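Local structure of Non-reducing end beta-L-arabinofuranosidase (Bacteroides thetaiotaomicron, 5MQO) at residues 198-202 with 247-251; 214-218 with 251-255; 543-547 with 561-567. The protein is a glycoside hydrolase of family GH127 that probably cleaves sugar residues, such as aceric acid, from plant pectin. All coordinates share one frame; numbering follows the deposited sequence.

Interaction 1. Residues 198-202 with 247-251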
ATOM      1  N   MET A 198       2.840  -6.757  19.292  1.00 63.23           N
ATOM      2  CA  MET A 198       3.281  -7.982  18.641  1.00 66.73           C
ATOM      3  C   MET A 198       4.171  -7.672  17.428  1.00 65.76           C
ATOM      4  O   MET A 198       5.292  -8.150  17.323  1.00 66.56           O
ATOM      5  CB  MET A 198       2.110  -8.856  18.197  1.00 69.26           C
ATOM      6  CG  MET A 198       1.230  -9.416  19.307  1.00 72.87           C
ATOM      7  SD  MET A 198       0.005 -10.604  18.666  1.00 76.88           S
ATOM      8  CE  MET A 198      -1.079  -9.522  17.748  1.00 78.99           C
ATOM      9  N   MET A 199       3.685  -6.857  16.515  1.00 66.38           N
ATOM     10  CA  MET A 199       4.439  -6.612  15.305  1.00 67.82           C
ATOM     11  C   MET A 199       5.714  -5.830  15.578  1.00 64.22           C
ATOM     12  O   MET A 199       6.730  -6.072  14.917  1.00 62.12           O
ATOM     13  CB  MET A 199       3.582  -5.937  14.217  1.00 72.44           C
ATOM     14  CG  MET A 199       2.982  -6.915  13.210  1.00 75.62           C
ATOM     15  SD  MET A 199       4.233  -7.926  12.378  1.00 82.04           S
ATOM     16  CE  MET A 199       3.532  -7.927  10.724  1.00 90.39           C
ATOM     17  N   ALA A 200       5.677  -4.936  16.564  1.00 60.00           N
ATOM     18  CA  ALA A 200       6.870  -4.160  16.924  1.00 59.82           C
ATOM     19  C   ALA A 200       7.990  -5.072  17.413  1.00 57.75           C
ATOM     20  O   ALA A 200       9.167  -4.878  17.085  1.00 57.86           O
ATOM     21  CB  ALA A 200       6.545  -3.103  17.975  1.00 58.96           C
ATOM     22  N   GLY A 201       7.605  -6.071  18.180  1.00 55.29           N
ATOM     23  CA  GLY A 201       8.552  -6.990  18.753  1.00 58.40           C
ATOM     24  C   GLY A 201       9.133  -7.942  17.739  1.00 60.00           C
ATOM     25  O   GLY A 201      10.337  -8.234  17.799  1.00 60.25           O
ATOM     26  N   ILE A 202       8.286  -8.434  16.821  1.00 59.37           N
ATOM     27  CA  ILE A 202       8.739  -9.350  15.762  1.00 59.69           C
ATOM     28  C   ILE A 202       9.768  -8.618  14.878  1.00 60.62           C
ATOM     29  O   ILE A 202      10.873  -9.104  14.641  1.00 59.90           O
ATOM     30  CB  ILE A 202       7.569  -9.819  14.877  1.00 59.53           C
ATOM     31  CG1 ILE A 202       6.613 -10.703  15.648  1.00 60.21           C
ATOM     32  CG2 ILE A 202       8.047 -10.584  13.631  1.00 59.95           C
ATOM     33  CD1 ILE A 202       5.226 -10.654  15.033  1.00 61.14           C
ATOM     34  N   GLY A 247      -0.797  -9.902  13.030  1.00 66.72           N
ATOM     35  CA  GLY A 247       0.132 -10.010  14.169  1.00 64.58           C
ATOM     36  C   GLY A 247       0.203 -11.381  14.805  1.00 66.14           C
ATOM     37  O   GLY A 247       1.284 -11.862  15.134  1.00 67.00           O
ATOM     38  N   VAL A 248      -0.960 -12.021  14.950  1.00 66.52           N
ATOM     39  CA  VAL A 248      -1.072 -13.342  15.579  1.00 65.09           C
ATOM     40  C   VAL A 248      -0.537 -14.450  14.658  1.00 62.24           C
ATOM     41  O   VAL A 248       0.157 -15.357  15.123  1.00 63.83           O
ATOM     42  CB  VAL A 248      -2.517 -13.610  16.129  1.00 68.47           C
ATOM     43  CG1 VAL A 248      -3.524 -13.823  15.025  1.00 72.46           C
ATOM     44  CG2 VAL A 248      -2.564 -14.833  17.026  1.00 70.77           C
ATOM     45  N   VAL A 249      -0.814 -14.367  13.357  1.00 60.46           N
ATOM     46  CA  VAL A 249      -0.223 -15.311  12.387  1.00 57.94           C
ATOM     47  C   VAL A 249       1.286 -15.045  12.250  1.00 57.25           C
ATOM     48  O   VAL A 249       2.099 -15.975  12.085  1.00 54.68           O
ATOM     49  CB  VAL A 249      -0.891 -15.229  11.001  1.00 57.14           C
ATOM     50  CG1 VAL A 249      -0.181 -16.126   9.985  1.00 57.81           C
ATOM     51  CG2 VAL A 249      -2.349 -15.642  11.084  1.00 57.28           C
ATOM     52  N   GLU A 250       1.675 -13.785  12.324  1.00 55.13           N
ATOM     53  CA  GLU A 250       3.092 -13.502  12.270  1.00 56.92           C
ATOM     54  C   GLU A 250       3.806 -14.017  13.543  1.00 57.07           C
ATOM     55  O   GLU A 250       4.961 -14.402  13.490  1.00 54.48           O
ATOM     56  CB  GLU A 250       3.345 -12.021  12.011  1.00 56.11           C
ATOM     57  CG  GLU A 250       4.687 -11.729  11.375  1.00 57.48           C
ATOM     58  CD  GLU A 250       4.920 -12.454  10.056  1.00 60.07           C
ATOM     59  OE1 GLU A 250       6.089 -12.867   9.810  1.00 59.74           O
ATOM     60  OE2 GLU A 250       3.951 -12.589   9.260  1.00 62.97           O
ATOM     61  N   MET A 251       3.106 -14.060  14.667  1.00 58.86           N
ATOM     62  CA  MET A 251       3.690 -14.637  15.870  1.00 59.68           C
ATOM     63  C   MET A 251       3.801 -16.131  15.812  1.00 58.39           C
ATOM     64  O   MET A 251       4.782 -16.679  16.326  1.00 57.68           O
ATOM     65  CB  MET A 251       2.924 -14.242  17.110  1.00 62.94           C
ATOM     66  CG  MET A 251       3.506 -12.997  17.734  1.00 66.10           C
ATOM     67  SD  MET A 251       5.015 -13.402  18.622  1.00 70.60           S
ATOM     68  CE  MET A 251       5.384 -11.747  19.149  1.00 71.10           C
TER
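Helices 192-208 and 243-255 pack side by side, with the M198 side chain laid against G247, whose CA lies nearest that of M199. The helix axes of the two segments run 9.5 Å apart at an angle of 35°. With no side chain at G247, the bare backbone receives the methionine end: M198 extends through chi2, bends at chi3 (-70°) and lays CE 3.7 Å from G247 C, beside the V248 N. Its SD lies 4.3 Å from M251 CG. Such helix-on-helix packing builds the catalytic domain, which belongs to the six-hairpin glycosidases with their barrel of paired helices. Between the two methionines, I202 brings CD1 to 3.8 Å from E250 CB, while its CG1 meets M251 CE at 3.9 Å. M199, bent at chi2 and chi3, brings SD to 4.0 Å from E250 CG. E250 thus offers its aliphatic part to this interface and its carboxylate elsewhere: OE1 pairs with R206 and accepts the D27 N-H, and OE2 pairs with R253. An alanine in place of M198 would lose SD and CE, and is likely to open a gap over the G247-V248 peptide and leave M251 CG without its sulfur neighbour.

Interaction 2. Residues 214-218 with 251-255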
ATOM      1  N   PHE A 214      10.930  -8.767  21.811  1.00 71.20           N
ATOM      2  CA  PHE A 214      10.232  -9.987  21.388  1.00 69.93           C
ATOM      3  C   PHE A 214       9.554 -10.741  22.533  1.00 69.99           C
ATOM      4  O   PHE A 214       8.386 -11.134  22.427  1.00 69.14           O
ATOM      5  CB  PHE A 214      11.209 -10.920  20.691  1.00 70.46           C
ATOM      6  CG  PHE A 214      10.557 -12.087  20.019  1.00 70.61           C
ATOM      7  CD1 PHE A 214       9.619 -11.888  19.024  1.00 67.79           C
ATOM      8  CD2 PHE A 214      10.888 -13.389  20.377  1.00 72.21           C
ATOM      9  CE1 PHE A 214       9.027 -12.951  18.387  1.00 68.44           C
ATOM     10  CE2 PHE A 214      10.293 -14.465  19.743  1.00 73.65           C
ATOM     11  CZ  PHE A 214       9.363 -14.245  18.736  1.00 71.76           C
ATOM     12  N   ASP A 215      10.290 -10.932  23.628  1.00 72.16           N
ATOM     13  CA  ASP A 215       9.749 -11.608  24.817  1.00 71.55           C
ATOM     14  C   ASP A 215       8.573 -10.827  25.396  1.00 66.20           C
ATOM     15  O   ASP A 215       7.597 -11.423  25.804  1.00 64.18           O
ATOM     16  CB  ASP A 215      10.850 -11.893  25.865  1.00 75.01           C
ATOM     17  CG  ASP A 215      11.867 -12.977  25.390  1.00 77.60           C
ATOM     18  OD1 ASP A 215      11.463 -14.001  24.793  1.00 81.48           O
ATOM     19  OD2 ASP A 215      13.076 -12.819  25.630  1.00 76.20           O
ATOM     20  N   ALA A 216       8.636  -9.502  25.368  1.00 65.38           N
ATOM     21  CA  ALA A 216       7.459  -8.666  25.704  1.00 65.77           C
ATOM     22  C   ALA A 216       6.268  -8.949  24.798  1.00 63.41           C
ATOM     23  O   ALA A 216       5.143  -9.022  25.259  1.00 66.08           O
ATOM     24  CB  ALA A 216       7.788  -7.174  25.676  1.00 65.45           C
ATOM     25  N   ALA A 217       6.527  -9.133  23.520  1.00 62.04           N
ATOM     26  CA  ALA A 217       5.482  -9.485  22.567  1.00 62.10           C
ATOM     27  C   ALA A 217       4.876 -10.921  22.747  1.00 61.57           C
ATOM     28  O   ALA A 217       3.627 -11.060  22.754  1.00 58.68           O
ATOM     29  CB  ALA A 217       6.017  -9.282  21.152  1.00 62.30           C
ATOM     30  N   VAL A 218       5.730 -11.956  22.888  1.00 58.62           N
ATOM     31  CA  VAL A 218       5.259 -13.344  23.132  1.00 61.00           C
ATOM     32  C   VAL A 218       4.300 -13.409  24.356  1.00 64.58           C
ATOM     33  O   VAL A 218       3.295 -14.134  24.347  1.00 65.74           O
ATOM     34  CB  VAL A 218       6.442 -14.362  23.371  1.00 60.31           C
ATOM     35  CG1 VAL A 218       5.950 -15.768  23.768  1.00 57.77           C
ATOM     36  CG2 VAL A 218       7.341 -14.470  22.155  1.00 60.15           C
ATOM     37  N   MET A 251       3.106 -14.060  14.667  1.00 58.86           N
ATOM     38  CA  MET A 251       3.690 -14.637  15.870  1.00 59.68           C
ATOM     39  C   MET A 251       3.801 -16.131  15.812  1.00 58.39           C
ATOM     40  O   MET A 251       4.782 -16.679  16.326  1.00 57.68           O
ATOM     41  CB  MET A 251       2.924 -14.242  17.110  1.00 62.94           C
ATOM     42  CG  MET A 251       3.506 -12.997  17.734  1.00 66.10           C
ATOM     43  SD  MET A 251       5.015 -13.402  18.622  1.00 70.60           S
ATOM     44  CE  MET A 251       5.384 -11.747  19.149  1.00 71.10           C
ATOM     45  N   TYR A 252       2.821 -16.795  15.200  1.00 56.99           N
ATOM     46  CA  TYR A 252       2.942 -18.249  14.959  1.00 58.02           C
ATOM     47  C   TYR A 252       4.134 -18.527  14.061  1.00 56.28           C
ATOM     48  O   TYR A 252       4.983 -19.333  14.388  1.00 57.21           O
ATOM     49  CB  TYR A 252       1.680 -18.820  14.334  1.00 58.56           C
ATOM     50  CG  TYR A 252       1.834 -20.183  13.708  1.00 58.92           C
ATOM     51  CD1 TYR A 252       1.988 -21.337  14.487  1.00 59.85           C
ATOM     52  CD2 TYR A 252       1.786 -20.328  12.326  1.00 60.40           C
ATOM     53  CE1 TYR A 252       2.106 -22.598  13.895  1.00 60.40           C
ATOM     54  CE2 TYR A 252       1.903 -21.574  11.720  1.00 62.18           C
ATOM     55  CZ  TYR A 252       2.068 -22.711  12.499  1.00 61.92           C
ATOM     56  OH  TYR A 252       2.167 -23.923  11.842  1.00 62.41           O
ATOM     57  N   ARG A 253       4.199 -17.811  12.948  1.00 55.00           N
ATOM     58  CA  ARG A 253       5.390 -17.795  12.104  1.00 54.13           C
ATOM     59  C   ARG A 253       6.693 -17.610  12.847  1.00 54.11           C
ATOM     60  O   ARG A 253       7.654 -18.294  12.534  1.00 55.59           O
ATOM     61  CB  ARG A 253       5.286 -16.715  11.022  1.00 53.88           C
ATOM     62  CG  ARG A 253       4.361 -17.149   9.888  1.00 53.16           C
ATOM     63  CD  ARG A 253       3.926 -16.001   9.034  1.00 50.83           C
ATOM     64  NE  ARG A 253       2.908 -16.434   8.100  1.00 50.11           N
ATOM     65  CZ  ARG A 253       2.236 -15.597   7.311  1.00 49.85           C
ATOM     66  NH1 ARG A 253       2.507 -14.295   7.334  1.00 50.45           N
ATOM     67  NH2 ARG A 253       1.303 -16.061   6.480  1.00 48.14           N
ATOM     68  N   ALA A 254       6.722 -16.701  13.812  1.00 53.82           N
ATOM     69  CA  ALA A 254       7.937 -16.426  14.570  1.00 54.81           C
ATOM     70  C   ALA A 254       8.255 -17.388  15.723  1.00 57.31           C
ATOM     71  O   ALA A 254       9.400 -17.427  16.159  1.00 57.96           O
ATOM     72  CB  ALA A 254       7.913 -15.011  15.091  1.00 53.76           C
ATOM     73  N   THR A 255       7.274 -18.134  16.230  1.00 57.84           N
ATOM     74  CA  THR A 255       7.488 -18.992  17.408  1.00 58.70           C
ATOM     75  C   THR A 255       7.217 -20.474  17.213  1.00 61.53           C
ATOM     76  O   THR A 255       7.706 -21.269  17.995  1.00 64.50           O
ATOM     77  CB  THR A 255       6.578 -18.563  18.569  1.00 59.67           C
ATOM     78  OG1 THR A 255       5.202 -18.623  18.153  1.00 58.58           O
ATOM     79  CG2 THR A 255       6.931 -17.156  19.058  1.00 59.55           C
TER
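F214 and M251 run past each other in opposite directions, the ring reaching out from helix 212-230 and the thioether from helix 243-255. F214 CG stands anti to the backbone N, which carries the ring across to the second helix. M251 SD lies 5.0 Å from the ring centroid and 52° off the ring normal, an oblique approach at the CE1 side, with CE of the same methionine 3.9 Å from F214 CE1. That methyl continues toward A217; the modelled spacing to A217 CB is unusually short and its exact value doubtful. At the far end of the ring two more methyl groups arrive obliquely. A254 CB is 4.0 Å from F214 CZ, and T255 CG2 is 3.8 Å from the same CZ. V218, one turn on from F214, sets CG2 3.8 Å above one ring face, near the rim; this CG2 also passes T255 CG2 at 4.1 Å, the two side chains pointing in opposing directions. T255 is turned by a bond within its own helix: OG1 donates to M251 O over 2.7 Å, tilted 34° from the carbonyl plane, while N257 N also bonds to this OG1. With the hydroxyl held against the last turn, the methyl branch is left facing F214 and V218. H205 of helix 192-208 stacks on F214, and Y260 touches V218 and T255, so helices 192-208 and 258-270 cover part of the patch. The segment axes are 11.9 Å apart and inclined at 121°, and the join is a Met-aromatic contact fastening the C-terminal end of helix 243-255 to helix 212-230 within the helical six-hairpin catalytic domain.

Interaction 3. Residues 543-547 with 561-567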
ATOM      1  N   ALA A 543      11.611  -5.639 -23.419  1.00 72.30           N
ATOM      2  CA  ALA A 543      12.701  -6.473 -23.916  1.00 73.53           C
ATOM      3  C   ALA A 543      13.726  -6.713 -22.824  1.00 74.43           C
ATOM      4  O   ALA A 543      13.946  -5.843 -21.949  1.00 71.07           O
ATOM      5  CB  ALA A 543      13.360  -5.832 -25.138  1.00 72.09           C
ATOM      6  N   LEU A 544      14.339  -7.901 -22.902  1.00 75.70           N
ATOM      7  CA  LEU A 544      15.473  -8.297 -22.061  1.00 76.77           C
ATOM      8  C   LEU A 544      16.804  -8.447 -22.825  1.00 78.56           C
ATOM      9  O   LEU A 544      16.835  -8.760 -24.022  1.00 81.25           O
ATOM     10  CB  LEU A 544      15.163  -9.626 -21.392  1.00 77.03           C
ATOM     11  CG  LEU A 544      14.113  -9.584 -20.284  1.00 77.14           C
ATOM     12  CD1 LEU A 544      13.677 -11.004 -19.962  1.00 77.88           C
ATOM     13  CD2 LEU A 544      14.638  -8.897 -19.032  1.00 75.79           C
ATOM     14  N   THR A 545      17.905  -8.217 -22.112  1.00 78.33           N
ATOM     15  CA  THR A 545      19.242  -8.578 -22.592  1.00 78.05           C
ATOM     16  C   THR A 545      20.014  -9.230 -21.441  1.00 76.12           C
ATOM     17  O   THR A 545      19.710  -8.982 -20.274  1.00 72.28           O
ATOM     18  CB  THR A 545      20.012  -7.363 -23.163  1.00 77.22           C
ATOM     19  OG1 THR A 545      20.348  -6.457 -22.103  1.00 78.06           O
ATOM     20  CG2 THR A 545      19.189  -6.643 -24.239  1.00 74.53           C
ATOM     21  N   VAL A 546      20.962 -10.107 -21.776  1.00 76.57           N
ATOM     22  CA  VAL A 546      21.903 -10.656 -20.782  1.00 76.75           C
ATOM     23  C   VAL A 546      23.352 -10.478 -21.240  1.00 77.93           C
ATOM     24  O   VAL A 546      23.797 -11.080 -22.229  1.00 80.38           O
ATOM     25  CB  VAL A 546      21.660 -12.137 -20.433  1.00 73.76           C
ATOM     26  CG1 VAL A 546      22.429 -12.494 -19.165  1.00 72.49           C
ATOM     27  CG2 VAL A 546      20.183 -12.412 -20.242  1.00 72.70           C
ATOM     28  N   ASN A 547      24.074  -9.648 -20.489  1.00 77.90           N
ATOM     29  CA  ASN A 547      25.368  -9.114 -20.877  1.00 77.87           C
ATOM     30  C   ASN A 547      25.350  -8.469 -22.280  1.00 77.25           C
ATOM     31  O   ASN A 547      26.305  -8.604 -23.038  1.00 82.68           O
ATOM     32  CB  ASN A 547      26.446 -10.195 -20.754  1.00 80.43           C
ATOM     33  CG  ASN A 547      26.682 -10.641 -19.315  1.00 81.96           C
ATOM     34  OD1 ASN A 547      26.987  -9.820 -18.443  1.00 80.10           O
ATOM     35  ND2 ASN A 547      26.590 -11.953 -19.072  1.00 82.35           N
ATOM     36  N   ALA A 561       8.613 -12.555 -16.498  1.00 60.81           N
ATOM     37  CA  ALA A 561       9.594 -13.032 -17.489  1.00 62.20           C
ATOM     38  C   ALA A 561      10.700 -13.761 -16.726  1.00 64.19           C
ATOM     39  O   ALA A 561      11.355 -13.164 -15.868  1.00 63.66           O
ATOM     40  CB  ALA A 561      10.166 -11.884 -18.297  1.00 60.60           C
ATOM     41  N   GLU A 562      10.873 -15.051 -17.023  1.00 66.87           N
ATOM     42  CA  GLU A 562      11.871 -15.899 -16.361  1.00 70.69           C
ATOM     43  C   GLU A 562      13.171 -15.888 -17.171  1.00 71.96           C
ATOM     44  O   GLU A 562      13.139 -15.853 -18.403  1.00 74.55           O
ATOM     45  CB  GLU A 562      11.350 -17.337 -16.242  1.00 71.67           C
ATOM     46  CG  GLU A 562      12.253 -18.261 -15.440  1.00 74.16           C
ATOM     47  CD  GLU A 562      11.743 -19.689 -15.361  1.00 77.97           C
ATOM     48  OE1 GLU A 562      10.744 -20.022 -16.035  1.00 82.49           O
ATOM     49  OE2 GLU A 562      12.355 -20.489 -14.623  1.00 78.71           O
ATOM     50  N   VAL A 563      14.306 -15.911 -16.483  1.00 71.97           N
ATOM     51  CA  VAL A 563      15.621 -16.029 -17.134  1.00 74.03           C
ATOM     52  C   VAL A 563      16.411 -17.097 -16.385  1.00 72.47           C
ATOM     53  O   VAL A 563      17.038 -16.791 -15.383  1.00 70.14           O
ATOM     54  CB  VAL A 563      16.383 -14.671 -17.164  1.00 74.99           C
ATOM     55  CG1 VAL A 563      17.691 -14.785 -17.938  1.00 76.43           C
ATOM     56  CG2 VAL A 563      15.532 -13.587 -17.807  1.00 76.49           C
ATOM     57  N   ASN A 564      16.340 -18.350 -16.846  1.00 73.36           N
ATOM     58  CA  ASN A 564      17.040 -19.446 -16.175  1.00 76.14           C
ATOM     59  C   ASN A 564      18.425 -19.646 -16.774  1.00 80.50           C
ATOM     60  O   ASN A 564      18.569 -19.796 -17.983  1.00 81.60           O
ATOM     61  CB  ASN A 564      16.257 -20.746 -16.239  1.00 75.41           C
ATOM     62  CG  ASN A 564      16.853 -21.820 -15.330  1.00 76.33           C
ATOM     63  OD1 ASN A 564      16.931 -21.656 -14.096  1.00 71.95           O
ATOM     64  ND2 ASN A 564      17.285 -22.924 -15.930  1.00 78.74           N
ATOM     65  N   ARG A 565      19.434 -19.681 -15.910  1.00 84.80           N
ATOM     66  CA  ARG A 565      20.822 -19.478 -16.312  1.00 86.42           C
ATOM     67  C   ARG A 565      21.733 -19.898 -15.156  1.00 85.18           C
ATOM     68  O   ARG A 565      21.357 -19.779 -13.993  1.00 85.68           O
ATOM     69  CB  ARG A 565      21.009 -17.988 -16.625  1.00 90.43           C
ATOM     70  CG  ARG A 565      22.339 -17.572 -17.216  1.00 99.19           C
ATOM     71  CD  ARG A 565      22.490 -18.056 -18.650  1.00108.04           C
ATOM     72  NE  ARG A 565      21.469 -17.475 -19.532  1.00111.30           N
ATOM     73  CZ  ARG A 565      21.590 -16.341 -20.229  1.00112.15           C
ATOM     74  NH1 ARG A 565      22.712 -15.612 -20.183  1.00113.00           N
ATOM     75  NH2 ARG A 565      20.567 -15.927 -20.988  1.00109.18           N
ATOM     76  N   THR A 566      22.922 -20.409 -15.464  1.00 85.30           N
ATOM     77  CA  THR A 566      23.947 -20.620 -14.431  1.00 83.58           C
ATOM     78  C   THR A 566      24.670 -19.284 -14.338  1.00 81.95           C
ATOM     79  O   THR A 566      25.493 -18.958 -15.185  1.00 83.94           O
ATOM     80  CB  THR A 566      24.913 -21.799 -14.744  1.00 80.81           C
ATOM     81  OG1 THR A 566      24.168 -23.012 -14.867  1.00 76.84           O
ATOM     82  CG2 THR A 566      25.922 -21.990 -13.617  1.00 78.98           C
ATOM     83  N   TRP A 567      24.325 -18.503 -13.324  1.00 81.26           N
ATOM     84  CA  TRP A 567      24.784 -17.113 -13.228  1.00 79.61           C
ATOM     85  C   TRP A 567      26.200 -17.096 -12.684  1.00 80.18           C
ATOM     86  O   TRP A 567      26.505 -17.807 -11.724  1.00 77.70           O
ATOM     87  CB  TRP A 567      23.851 -16.263 -12.324  1.00 75.32           C
ATOM     88  CG  TRP A 567      22.425 -16.234 -12.780  1.00 70.98           C
ATOM     89  CD1 TRP A 567      21.422 -17.079 -12.393  1.00 70.98           C
ATOM     90  CD2 TRP A 567      21.846 -15.337 -13.727  1.00 68.24           C
ATOM     91  NE1 TRP A 567      20.259 -16.762 -13.041  1.00 68.99           N
ATOM     92  CE2 TRP A 567      20.495 -15.694 -13.870  1.00 67.74           C
ATOM     93  CE3 TRP A 567      22.340 -14.260 -14.474  1.00 67.71           C
ATOM     94  CZ2 TRP A 567      19.631 -15.004 -14.720  1.00 65.31           C
ATOM     95  CZ3 TRP A 567      21.494 -13.590 -15.308  1.00 66.09           C
ATOM     96  CH2 TRP A 567      20.145 -13.956 -15.419  1.00 65.95           C
TER
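W567 NE1 donates to F529 O, a bond that helps fix the indole, whose far end, CZ3, meets V546 CG1 at 4.1 Å. The contact joins the two layers of a beta-sandwich in the GH127 middle domain: strand 542-546 belongs to the seven-stranded antiparallel sheet, strand 559-565 is an outer member of the five-stranded mixed sheet, and the segment axes run 9.9 Å apart, only 14° from parallel. Inward-facing residues alternate along both strands. L544 CD1 settles between two partners, 3.8 Å from V563 CG2 and 4.0 Å from A561 CB, its side chain sliding past V563 from the opposite direction. The other V563 methyl, CG1, faces V546 CG2 at 4.1 Å. Backbone bonds tie each strand to its own sheet, A561 to F533 and V563 to L531 on one side, A543 to V576 and T545 to E574 on the other, so between these two segments the layers meet through side chains. W567 also touches V573 and L531, one from each sheet. At the end of the row, where burial lessens, comes R565. Bends at chi2 (71°) and chi3 (62°) bring its guanidinium round to meet the V546 methyls obliquely, from the opposite direction. R565 CB rests 3.6 Å above one face of the W567 ring, offset to the rim, while R565 NH1 comes to 3.3 Å from V546 CG1, with NH2 3.6 Å from CG2.

Interactions 1 and 2 form one neighbourhood: their centres are 6 Å apart, both use helix 243-255, and M251 serves both. Helices 192-208 and 212-230, successive in the chain, also touch directly through M198 with A217 and I202 with F214. Interactions 1 and 3 are buried, whereas interaction 2 is only partly so. Interaction 1 sets methionine and aliphatic groups against bare backbone; interaction 2 adds an aromatic ring and a threonine hydroxyl bonded to its own helix. Interaction 3 lies about 37 Å from interaction 1 between centres, in the middle domain. There leucine, valine and alanine side chains meet between two sheets, with arginine and tryptophan at one end.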